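Aspartate aminotransferase (Rhodobacter sphaeroides, PDB 3NRA) probably catalyses the pyridoxal-phosphate-dependent transfer of the amino group of L-aspartate to 2-oxoglutarate, giving oxaloacetate and L-glutamate. Local coordinates at residues Arg269-Ile272 against Ala273-Lys277; Ser290-Val293 against Leu294-Trp297; Arg84-Leu87 against Ala88-Ala92. One frame throughout, in Å; residues are numbered along the deposited sequence.

In the fold
From the N terminus, interaction 3 comes first, within helix 81-95; interaction 1 follows much later at the start of helix 269-282, and interaction 2 comes next, around the short helix 288-291 and the 3-10 turn at 294-296. Each closes turns of its own backbone and no longer loop, so the three stand in series, neither nested nor crossed. Interactions 2 and 3 touch through Arg90, Arg295 and Trp297; interaction 1 keeps about 8 Å from interaction 3 between nearest atoms. All three meet strand 105-108: Leu105 and Ile107 face interactions 3 and 2, whereas Ile106 faces interaction 1, consistent with helices on both faces of the seven-stranded sheet.

Interaction 1 (Arg269-Ile272 against Ala273-Lys277); sequences RAII and ARMEK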
ATOM      1  N   ARG B 269     -15.424  -3.063 -14.731  1.00 17.95           N
ATOM      2  CA  ARG B 269     -16.056  -3.243 -13.456  0.50 19.33           C
ATOM      3  C   ARG B 269     -15.652  -4.569 -12.767  1.00 19.75           C
ATOM      4  O   ARG B 269     -15.421  -4.567 -11.561  1.00 19.42           O
ATOM      5  CB  ARG B 269     -17.570  -3.073 -13.563  0.50 20.25           C
ATOM      6  CG  ARG B 269     -17.960  -1.602 -13.771  0.50 21.44           C
ATOM      7  CD  ARG B 269     -19.423  -1.430 -13.965  0.50 24.17           C
ATOM      8  NE  ARG B 269     -19.797  -1.678 -15.336  0.50 27.26           N
ATOM      9  CZ  ARG B 269     -19.745  -0.765 -16.296  0.50 27.12           C
ATOM     10  NH1 ARG B 269     -19.318   0.468 -16.025  0.50 25.99           N
ATOM     11  NH2 ARG B 269     -20.106  -1.089 -17.524  0.50 27.47           N
ATOM     12  N   ALA B 270     -15.545  -5.665 -13.529  1.00 19.69           N
ATOM     13  CA  ALA B 270     -15.131  -6.935 -12.966  1.00 20.18           C
ATOM     14  C   ALA B 270     -13.708  -6.824 -12.379  1.00 19.68           C
ATOM     15  O   ALA B 270     -13.459  -7.277 -11.282  1.00 20.15           O
ATOM     16  CB  ALA B 270     -15.199  -8.068 -14.036  1.00 19.97           C
ATOM     17  N   ILE B 271     -12.801  -6.175 -13.093  1.00 18.86           N
ATOM     18  CA  ILE B 271     -11.428  -6.113 -12.636  1.00 18.18           C
ATOM     19  C   ILE B 271     -11.280  -5.130 -11.453  1.00 17.63           C
ATOM     20  O   ILE B 271     -10.602  -5.430 -10.480  1.00 16.90           O
ATOM     21  CB  ILE B 271     -10.449  -5.740 -13.772  1.00 18.35           C
ATOM     22  CG1 ILE B 271     -10.475  -6.825 -14.882  1.00 17.60           C
ATOM     23  CG2 ILE B 271      -9.047  -5.574 -13.197  1.00 15.59           C
ATOM     24  CD1 ILE B 271      -9.721  -6.428 -16.175  1.00 16.49           C
ATOM     25  N   ILE B 272     -11.932  -3.979 -11.557  1.00 17.75           N
ATOM     26  CA  ILE B 272     -11.951  -2.992 -10.482  1.00 17.44           C
ATOM     27  C   ILE B 272     -12.561  -3.595  -9.197  1.00 17.58           C
ATOM     28  O   ILE B 272     -12.026  -3.406  -8.130  1.00 16.21           O
ATOM     29  CB  ILE B 272     -12.724  -1.718 -10.908  1.00 18.05           C
ATOM     30  CG1 ILE B 272     -11.926  -0.942 -11.978  1.00 18.31           C
ATOM     31  CG2 ILE B 272     -13.042  -0.833  -9.691  1.00 15.93           C
ATOM     32  CD1 ILE B 272     -10.955  -0.009 -11.442  1.00 19.53           C
ATOM     33  N   ALA B 273     -13.645  -4.364  -9.326  1.00 17.45           N
ATOM     34  CA  ALA B 273     -14.238  -5.041  -8.145  1.00 18.22           C
ATOM     35  C   ALA B 273     -13.222  -6.012  -7.464  1.00 17.66           C
ATOM     36  O   ALA B 273     -13.108  -6.043  -6.247  1.00 16.51           O
ATOM     37  CB  ALA B 273     -15.569  -5.798  -8.528  1.00 18.25           C
ATOM     38  N   ARG B 274     -12.484  -6.774  -8.277  1.00 17.69           N
ATOM     39  CA  ARG B 274     -11.404  -7.618  -7.756  1.00 17.56           C
ATOM     40  C   ARG B 274     -10.310  -6.801  -7.046  1.00 16.27           C
ATOM     41  O   ARG B 274      -9.908  -7.149  -5.941  1.00 14.76           O
ATOM     42  CB  ARG B 274     -10.806  -8.466  -8.863  1.00 18.05           C
ATOM     43  CG  ARG B 274     -11.783  -9.531  -9.396  1.00 20.49           C
ATOM     44  CD  ARG B 274     -11.069 -10.660 -10.074  1.00 24.54           C
ATOM     45  NE  ARG B 274     -10.512 -10.305 -11.375  1.00 27.23           N
ATOM     46  CZ  ARG B 274     -10.962 -10.734 -12.572  1.00 32.41           C
ATOM     47  NH1 ARG B 274     -12.037 -11.522 -12.688  1.00 36.20           N
ATOM     48  NH2 ARG B 274     -10.319 -10.367 -13.677  1.00 32.94           N
HETATM   49  N   MSE B 275      -9.876  -5.695  -7.671  1.00 15.29           N
HETATM   50  CA  MSE B 275      -8.827  -4.829  -7.105  1.00 15.20           C
HETATM   51  C   MSE B 275      -9.265  -4.234  -5.741  1.00 15.68           C
HETATM   52  O   MSE B 275      -8.444  -4.065  -4.842  1.00 14.86           O
HETATM   53  CB  MSE B 275      -8.495  -3.679  -8.078  1.00 15.47           C
HETATM   54  CG  MSE B 275      -7.874  -4.118  -9.424  1.00 15.13           C
HETATM   55 SE   MSE B 275      -7.762  -2.664 -10.689  0.75 11.93          SE
HETATM   56  CE  MSE B 275      -6.569  -1.569  -9.668  1.00 10.18           C
ATOM     57  N   GLU B 276     -10.566  -3.934  -5.623  1.00 15.88           N
ATOM     58  CA  GLU B 276     -11.175  -3.425  -4.377  0.60 16.71           C
ATOM     59  C   GLU B 276     -11.107  -4.448  -3.275  1.00 17.19           C
ATOM     60  O   GLU B 276     -10.761  -4.140  -2.140  1.00 17.76           O
ATOM     61  CB  GLU B 276     -12.651  -3.079  -4.619  0.60 17.61           C
ATOM     62  CG  GLU B 276     -13.367  -2.424  -3.423  0.60 19.69           C
ATOM     63  CD  GLU B 276     -14.106  -3.407  -2.527  0.60 20.95           C
ATOM     64  OE1 GLU B 276     -15.110  -3.993  -2.979  0.60 23.98           O
ATOM     65  OE2 GLU B 276     -13.708  -3.555  -1.360  0.60 20.87           O
ATOM     66  N   LYS B 277     -11.454  -5.682  -3.611  1.00 17.56           N
ATOM     67  CA  LYS B 277     -11.454  -6.755  -2.631  1.00 18.69           C
ATOM     68  C   LYS B 277     -10.032  -7.003  -2.136  1.00 17.52           C
ATOM     69  O   LYS B 277      -9.800  -7.119  -0.934  1.00 17.73           O
ATOM     70  CB  LYS B 277     -12.056  -8.039  -3.229  1.00 19.59           C
ATOM     71  CG  LYS B 277     -13.578  -8.018  -3.343  1.00 23.03           C
ATOM     72  CD  LYS B 277     -14.063  -8.911  -4.514  1.00 28.40           C
ATOM     73  CE  LYS B 277     -15.514  -9.395  -4.352  1.00 31.17           C
ATOM     74  NZ  LYS B 277     -15.569 -10.877  -4.003  1.00 36.09           N
TER
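Ile271 and Ile272 both meet selenomethionine Met275 one turn further along helix 269-282, and this is the tightly packed side of the contact. CG2 of Ile271 lies 4.1 Å from SE of Met275, and CD1 of Ile272 comes to 4.2 Å from the same atom, so the selenium is touched by one branch of each isoleucine. Met275 CG is anti to its own carbonyl carbon (chi1 -65°), which sets it 3.2 Å from Ile271 O. That oxygen also takes the backbone bond from Met275 N, with the donor in the carbonyl plane. The next bond, from Glu276 N to Ile272 O, is 2.9 Å long.

The other side of the helix is looser. Ala270 and Ala273 offer methyl groups alone, and Ala273 CB meets little more than Arg269 O. Arg274 bends at its third torsion (-73°) and carries its guanidinium back along the helix; Ala270 O lies above one face, nearer its border than its centre. Its NH2 reaches 3.7 Å from CG1 of Ile271, at a slant, while its CG rests 3.4 Å from Ala270 O. In the conformer given, Arg269 forms a salt bridge with Glu243.

Phe8 of the second subunit packs on Arg274, and Glu276, in the conformer given, pairs with Arg78. Beneath the buried side, Ile272 and Met275 sit on Ala265 of strand 263-267 and Ile106 of strand 105-108, with Leu117 and Ala118 of helix 110-120 against the selenomethionine.

Interaction 2 (Ser290-Val293 against Leu294-Trp297); sequences SQAV and LRGW
Arg295 runs back along the turn to Ala292, its chain extended from CG to NE, and brings NH1 within 3.3 Å of the alanine CB. The guanidinium meets this methyl obliquely. Nearer its root the same side chain passes the backbone, with CG 3.4 Å from Ala292 O; CG is anti to the carbonyl carbon (chi1 -64°), the setting that sends the chain toward the preceding turn. NH1 also bonds to Gln72 OE1, which fixes the far end. Replacing this arginine by an alanine would probably leave Gln72 OE1 without its guanidinium partner and remove the guanidinium from beside the Ala292 methyl.

Leu294 takes a different course. Its CB touches Gln291 O at 3.2 Å and its CG follows at 3.5 Å from the same oxygen, so the isobutyl group leans over the carbonyl that also accepts Leu294 N. Val293 holds CG2 in the crowded position between its own N and carbonyl carbon, 3.3 Å from Leu294 N. Trp297 swings its indole off the turn, and NE1 bonds to Glu255.

The backbone beneath has tightened to 3-10 spacing. Leu294 N, Arg295 N and Gly296 N bond to the carbonyls of Gln291, Ala292 and Val293, each donor standing above the carbonyl plane rather than on a lone pair; for Arg295 N, 3.2 Å from Ala292 O, the departure is 58°.

Ile83 of helix 81-95 packs on Gln291, Leu294 and Arg295, while Ile107 of strand 105-108 touches Gln291 and Leu294. Gln72 of helix 70-73 closes over Ala292, and Tyr260 and Leu262 border Val293.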
ATOM      1  N   SER B 290      -4.954  11.814   2.935  1.00 14.94           N
ATOM      2  CA  SER B 290      -4.346  12.075   1.612  1.00 14.26           C
ATOM      3  C   SER B 290      -5.397  12.249   0.552  1.00 14.80           C
ATOM      4  O   SER B 290      -5.247  13.084  -0.333  1.00 15.63           O
ATOM      5  CB  SER B 290      -3.386  10.946   1.194  1.00 13.87           C
ATOM      6  OG  SER B 290      -2.168  11.029   1.890  1.00 13.47           O
ATOM      7  N   GLN B 291      -6.471  11.463   0.635  1.00 15.57           N
ATOM      8  CA  GLN B 291      -7.486  11.441  -0.428  1.00 14.62           C
ATOM      9  C   GLN B 291      -8.037  12.835  -0.722  1.00 15.44           C
ATOM     10  O   GLN B 291      -8.201  13.198  -1.876  1.00 14.14           O
ATOM     11  CB  GLN B 291      -8.607  10.476  -0.082  1.00 14.47           C
ATOM     12  CG  GLN B 291      -8.224   8.999  -0.252  1.00 14.01           C
ATOM     13  CD  GLN B 291      -9.386   8.083  -0.012  1.00 13.77           C
ATOM     14  OE1 GLN B 291     -10.465   8.303  -0.549  1.00 14.25           O
ATOM     15  NE2 GLN B 291      -9.185   7.040   0.822  1.00 12.22           N
ATOM     16  N   ALA B 292      -8.199  13.639   0.340  1.00 16.04           N
ATOM     17  CA  ALA B 292      -8.705  14.984   0.253  1.00 15.93           C
ATOM     18  C   ALA B 292      -7.990  15.870  -0.761  1.00 16.15           C
ATOM     19  O   ALA B 292      -8.622  16.770  -1.291  1.00 16.42           O
ATOM     20  CB  ALA B 292      -8.675  15.694   1.699  1.00 16.03           C
ATOM     21  N   VAL B 293      -6.677  15.656  -1.015  1.00 15.08           N
ATOM     22  CA  VAL B 293      -5.963  16.525  -1.975  1.00 15.43           C
ATOM     23  C   VAL B 293      -6.472  16.334  -3.413  1.00 15.64           C
ATOM     24  O   VAL B 293      -6.351  17.250  -4.239  1.00 15.98           O
ATOM     25  CB  VAL B 293      -4.416  16.353  -1.955  1.00 15.98           C
ATOM     26  CG1 VAL B 293      -3.864  16.516  -0.516  1.00 14.90           C
ATOM     27  CG2 VAL B 293      -4.006  15.018  -2.580  1.00 15.41           C
ATOM     28  N   LEU B 294      -7.078  15.176  -3.689  1.00 14.38           N
ATOM     29  CA  LEU B 294      -7.642  14.883  -5.003  1.00 14.96           C
ATOM     30  C   LEU B 294      -8.848  15.726  -5.350  1.00 16.02           C
ATOM     31  O   LEU B 294      -9.215  15.796  -6.518  1.00 16.40           O
ATOM     32  CB  LEU B 294      -8.033  13.390  -5.114  1.00 13.74           C
ATOM     33  CG  LEU B 294      -6.869  12.395  -4.998  1.00 13.72           C
ATOM     34  CD1 LEU B 294      -7.387  10.972  -4.914  1.00 13.37           C
ATOM     35  CD2 LEU B 294      -5.913  12.561  -6.188  1.00 11.70           C
ATOM     36  N   ARG B 295      -9.461  16.391  -4.355  1.00 16.28           N
ATOM     37  CA  ARG B 295     -10.539  17.357  -4.642  1.00 16.59           C
ATOM     38  C   ARG B 295     -10.071  18.501  -5.576  1.00 16.66           C
ATOM     39  O   ARG B 295     -10.892  19.089  -6.324  1.00 16.49           O
ATOM     40  CB  ARG B 295     -11.118  17.920  -3.341  1.00 16.42           C
ATOM     41  CG  ARG B 295     -11.797  16.865  -2.460  1.00 18.39           C
ATOM     42  CD  ARG B 295     -12.650  17.510  -1.320  1.00 23.31           C
ATOM     43  NE  ARG B 295     -13.436  16.488  -0.603  1.00 21.76           N
ATOM     44  CZ  ARG B 295     -13.075  15.888   0.543  1.00 25.02           C
ATOM     45  NH1 ARG B 295     -11.940  16.213   1.185  1.00 25.75           N
ATOM     46  NH2 ARG B 295     -13.866  14.942   1.059  1.00 24.25           N
ATOM     47  N   GLY B 296      -8.756  18.785  -5.550  1.00 16.53           N
ATOM     48  CA  GLY B 296      -8.143  19.796  -6.420  1.00 17.58           C
ATOM     49  C   GLY B 296      -7.605  19.279  -7.766  1.00 17.38           C
ATOM     50  O   GLY B 296      -7.164  20.076  -8.591  1.00 16.99           O
ATOM     51  N   TRP B 297      -7.606  17.951  -7.965  1.00 16.26           N
ATOM     52  CA  TRP B 297      -6.954  17.345  -9.106  1.00 15.95           C
ATOM     53  C   TRP B 297      -7.788  17.579 -10.360  1.00 16.87           C
ATOM     54  O   TRP B 297      -9.012  17.303 -10.372  1.00 16.42           O
ATOM     55  CB  TRP B 297      -6.748  15.834  -8.880  1.00 15.24           C
ATOM     56  CG  TRP B 297      -5.862  15.155  -9.923  1.00 15.16           C
ATOM     57  CD1 TRP B 297      -4.828  15.720 -10.621  1.00 15.15           C
ATOM     58  CD2 TRP B 297      -5.894  13.764 -10.317  1.00 13.51           C
ATOM     59  NE1 TRP B 297      -4.247  14.776 -11.459  1.00 14.18           N
ATOM     60  CE2 TRP B 297      -4.882  13.578 -11.291  1.00 12.99           C
ATOM     61  CE3 TRP B 297      -6.696  12.682  -9.968  1.00 12.85           C
ATOM     62  CZ2 TRP B 297      -4.656  12.355 -11.904  1.00 13.19           C
ATOM     63  CZ3 TRP B 297      -6.485  11.464 -10.594  1.00 11.95           C
ATOM     64  CH2 TRP B 297      -5.477  11.307 -11.539  1.00 14.22           C
TER

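Interaction 3 (Arg84-Leu87 against Ala88-Ala92); sequences RDLL and APRLA
The contact spans a proline kink inside helix 81-95: Pro89 brings its CD to 3.2 Å from Asp85 O, where an ordinary residue would offer an N-H. The ring nitrogen has no hydrogen to give. The last regular bond before the break runs from Ala88 N to Arg84 O, 3.0 Å long. Arg90 N is off the pattern too, with a weak bond to Leu87 O, bent to 115°. The i-4 spacing returns with Leu91 N, which bonds to Leu87 O at 2.8 Å, almost straight at the hydrogen (170°), so two donors share this carbonyl.

Arg90 runs alongside Leu86 in the same direction. The arginine CG is anti to its carbonyl carbon (chi1 -56°) and the chain stays extended to NE, which lays NH2 3.4 Å from Leu86 CD2, the methyl approaching the guanidinium at a slant. NH1 bonds to both Arg295 O and Trp297 O, so one carbonyl of the 3-10 turn and one just after it hold this end of the arginine. On the buried side, Leu91 CD1 comes to 4.3 Å from Leu87 CB, and Leu91 continues onto Leu105, Val264 and Phe266 of the sheet.

A proline within a helix, its i-4 bond lost, the next N-H displaced to a weak i-3 contact and its ring methylene against the preceding turn's carbonyl, is the classic proline-kinked alpha-helix.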
ATOM      1  N   ARG B  84     -14.605  10.277  -5.434  1.00 14.62           N
ATOM      2  CA  ARG B  84     -14.822   9.516  -6.664  1.00 15.09           C
ATOM      3  C   ARG B  84     -15.859  10.168  -7.602  1.00 15.68           C
ATOM      4  O   ARG B  84     -15.614  10.296  -8.805  1.00 14.80           O
ATOM      5  CB  ARG B  84     -15.210   8.093  -6.350  1.00 15.22           C
ATOM      6  CG  ARG B  84     -14.030   7.242  -6.034  1.00 14.55           C
ATOM      7  CD  ARG B  84     -14.419   5.822  -5.916  1.00 16.86           C
ATOM      8  NE  ARG B  84     -15.090   5.563  -4.649  1.00 19.48           N
ATOM      9  CZ  ARG B  84     -16.244   4.893  -4.475  1.00 21.87           C
ATOM     10  NH1 ARG B  84     -16.943   4.376  -5.501  1.00 22.72           N
ATOM     11  NH2 ARG B  84     -16.693   4.717  -3.234  1.00 19.76           N
ATOM     12  N   ASP B  85     -16.974  10.630  -7.033  1.00 16.72           N
ATOM     13  CA  ASP B  85     -17.980  11.361  -7.788  1.00 17.74           C
ATOM     14  C   ASP B  85     -17.462  12.676  -8.409  1.00 18.08           C
ATOM     15  O   ASP B  85     -17.884  13.042  -9.491  1.00 17.51           O
ATOM     16  CB  ASP B  85     -19.211  11.651  -6.909  1.00 18.44           C
ATOM     17  CG  ASP B  85     -20.044  10.400  -6.613  1.00 20.07           C
ATOM     18  OD1 ASP B  85     -19.902   9.374  -7.340  1.00 21.21           O
ATOM     19  OD2 ASP B  85     -20.858  10.457  -5.659  1.00 19.55           O
ATOM     20  N   LEU B  86     -16.588  13.384  -7.703  1.00 18.98           N
ATOM     21  CA  LEU B  86     -15.929  14.581  -8.263  1.00 19.99           C
ATOM     22  C   LEU B  86     -14.973  14.183  -9.396  1.00 19.28           C
ATOM     23  O   LEU B  86     -14.893  14.863 -10.404  1.00 18.99           O
ATOM     24  CB  LEU B  86     -15.130  15.345  -7.206  1.00 20.45           C
ATOM     25  CG  LEU B  86     -15.718  16.563  -6.507  1.00 25.01           C
ATOM     26  CD1 LEU B  86     -14.693  17.052  -5.456  1.00 27.49           C
ATOM     27  CD2 LEU B  86     -16.098  17.728  -7.492  1.00 25.43           C
ATOM     28  N   LEU B  87     -14.224  13.105  -9.205  1.00 18.61           N
ATOM     29  CA  LEU B  87     -13.122  12.785 -10.124  1.00 17.95           C
ATOM     30  C   LEU B  87     -13.587  12.191 -11.452  1.00 17.62           C
ATOM     31  O   LEU B  87     -13.007  12.485 -12.500  1.00 17.25           O
ATOM     32  CB  LEU B  87     -12.126  11.848  -9.470  1.00 18.13           C
ATOM     33  CG  LEU B  87     -11.132  12.409  -8.450  1.00 17.70           C
ATOM     34  CD1 LEU B  87     -10.152  11.240  -8.044  1.00 17.79           C
ATOM     35  CD2 LEU B  87     -10.356  13.587  -8.971  1.00 17.98           C
ATOM     36  N   ALA B  88     -14.640  11.375 -11.413  1.00 17.52           N
ATOM     37  CA  ALA B  88     -15.065  10.593 -12.587  1.00 16.61           C
ATOM     38  C   ALA B  88     -15.326  11.472 -13.828  1.00 16.74           C
ATOM     39  O   ALA B  88     -14.838  11.150 -14.931  1.00 15.61           O
ATOM     40  CB  ALA B  88     -16.322   9.728 -12.236  1.00 16.35           C
ATOM     41  N   PRO B  89     -16.081  12.603 -13.656  1.00 16.40           N
ATOM     42  CA  PRO B  89     -16.274  13.534 -14.792  1.00 16.37           C
ATOM     43  C   PRO B  89     -14.967  14.132 -15.297  1.00 16.10           C
ATOM     44  O   PRO B  89     -14.784  14.281 -16.502  1.00 16.28           O
ATOM     45  CB  PRO B  89     -17.192  14.629 -14.213  1.00 16.80           C
ATOM     46  CG  PRO B  89     -17.885  13.988 -13.065  1.00 17.18           C
ATOM     47  CD  PRO B  89     -16.908  12.981 -12.496  1.00 16.33           C
ATOM     48  N   ARG B  90     -14.037  14.411 -14.389  1.00 16.27           N
ATOM     49  CA  ARG B  90     -12.744  14.993 -14.772  1.00 16.12           C
ATOM     50  C   ARG B  90     -11.896  13.995 -15.559  1.00 15.47           C
ATOM     51  O   ARG B  90     -11.329  14.334 -16.610  1.00 15.47           O
ATOM     52  CB  ARG B  90     -11.996  15.483 -13.544  1.00 16.58           C
ATOM     53  CG  ARG B  90     -12.810  16.484 -12.714  1.00 17.70           C
ATOM     54  CD  ARG B  90     -12.041  17.096 -11.621  1.00 17.41           C
ATOM     55  NE  ARG B  90     -12.905  17.977 -10.821  1.00 19.69           N
ATOM     56  CZ  ARG B  90     -12.588  18.493  -9.626  1.00 19.20           C
ATOM     57  NH1 ARG B  90     -11.419  18.215  -9.021  1.00 21.60           N
ATOM     58  NH2 ARG B  90     -13.469  19.244  -9.001  1.00 20.06           N
ATOM     59  N   LEU B  91     -11.842  12.769 -15.062  1.00 14.81           N
ATOM     60  CA  LEU B  91     -11.132  11.691 -15.725  1.00 14.82           C
ATOM     61  C   LEU B  91     -11.819  11.268 -17.027  1.00 15.13           C
ATOM     62  O   LEU B  91     -11.146  10.857 -17.966  1.00 14.98           O
ATOM     63  CB  LEU B  91     -11.003  10.484 -14.784  1.00 14.39           C
ATOM     64  CG  LEU B  91     -10.104  10.670 -13.566  1.00 13.58           C
ATOM     65  CD1 LEU B  91     -10.283   9.504 -12.549  1.00 11.41           C
ATOM     66  CD2 LEU B  91      -8.600  10.813 -13.973  1.00 11.77           C
ATOM     67  N   ALA B  92     -13.163  11.382 -17.085  1.00 14.76           N
ATOM     68  CA  ALA B  92     -13.905  11.166 -18.343  1.00 14.58           C
ATOM     69  C   ALA B  92     -13.549  12.203 -19.414  1.00 14.56           C
ATOM     70  O   ALA B  92     -13.318  11.848 -20.578  1.00 14.06           O
ATOM     71  CB  ALA B  92     -15.473  11.152 -18.095  1.00 13.16           C
TER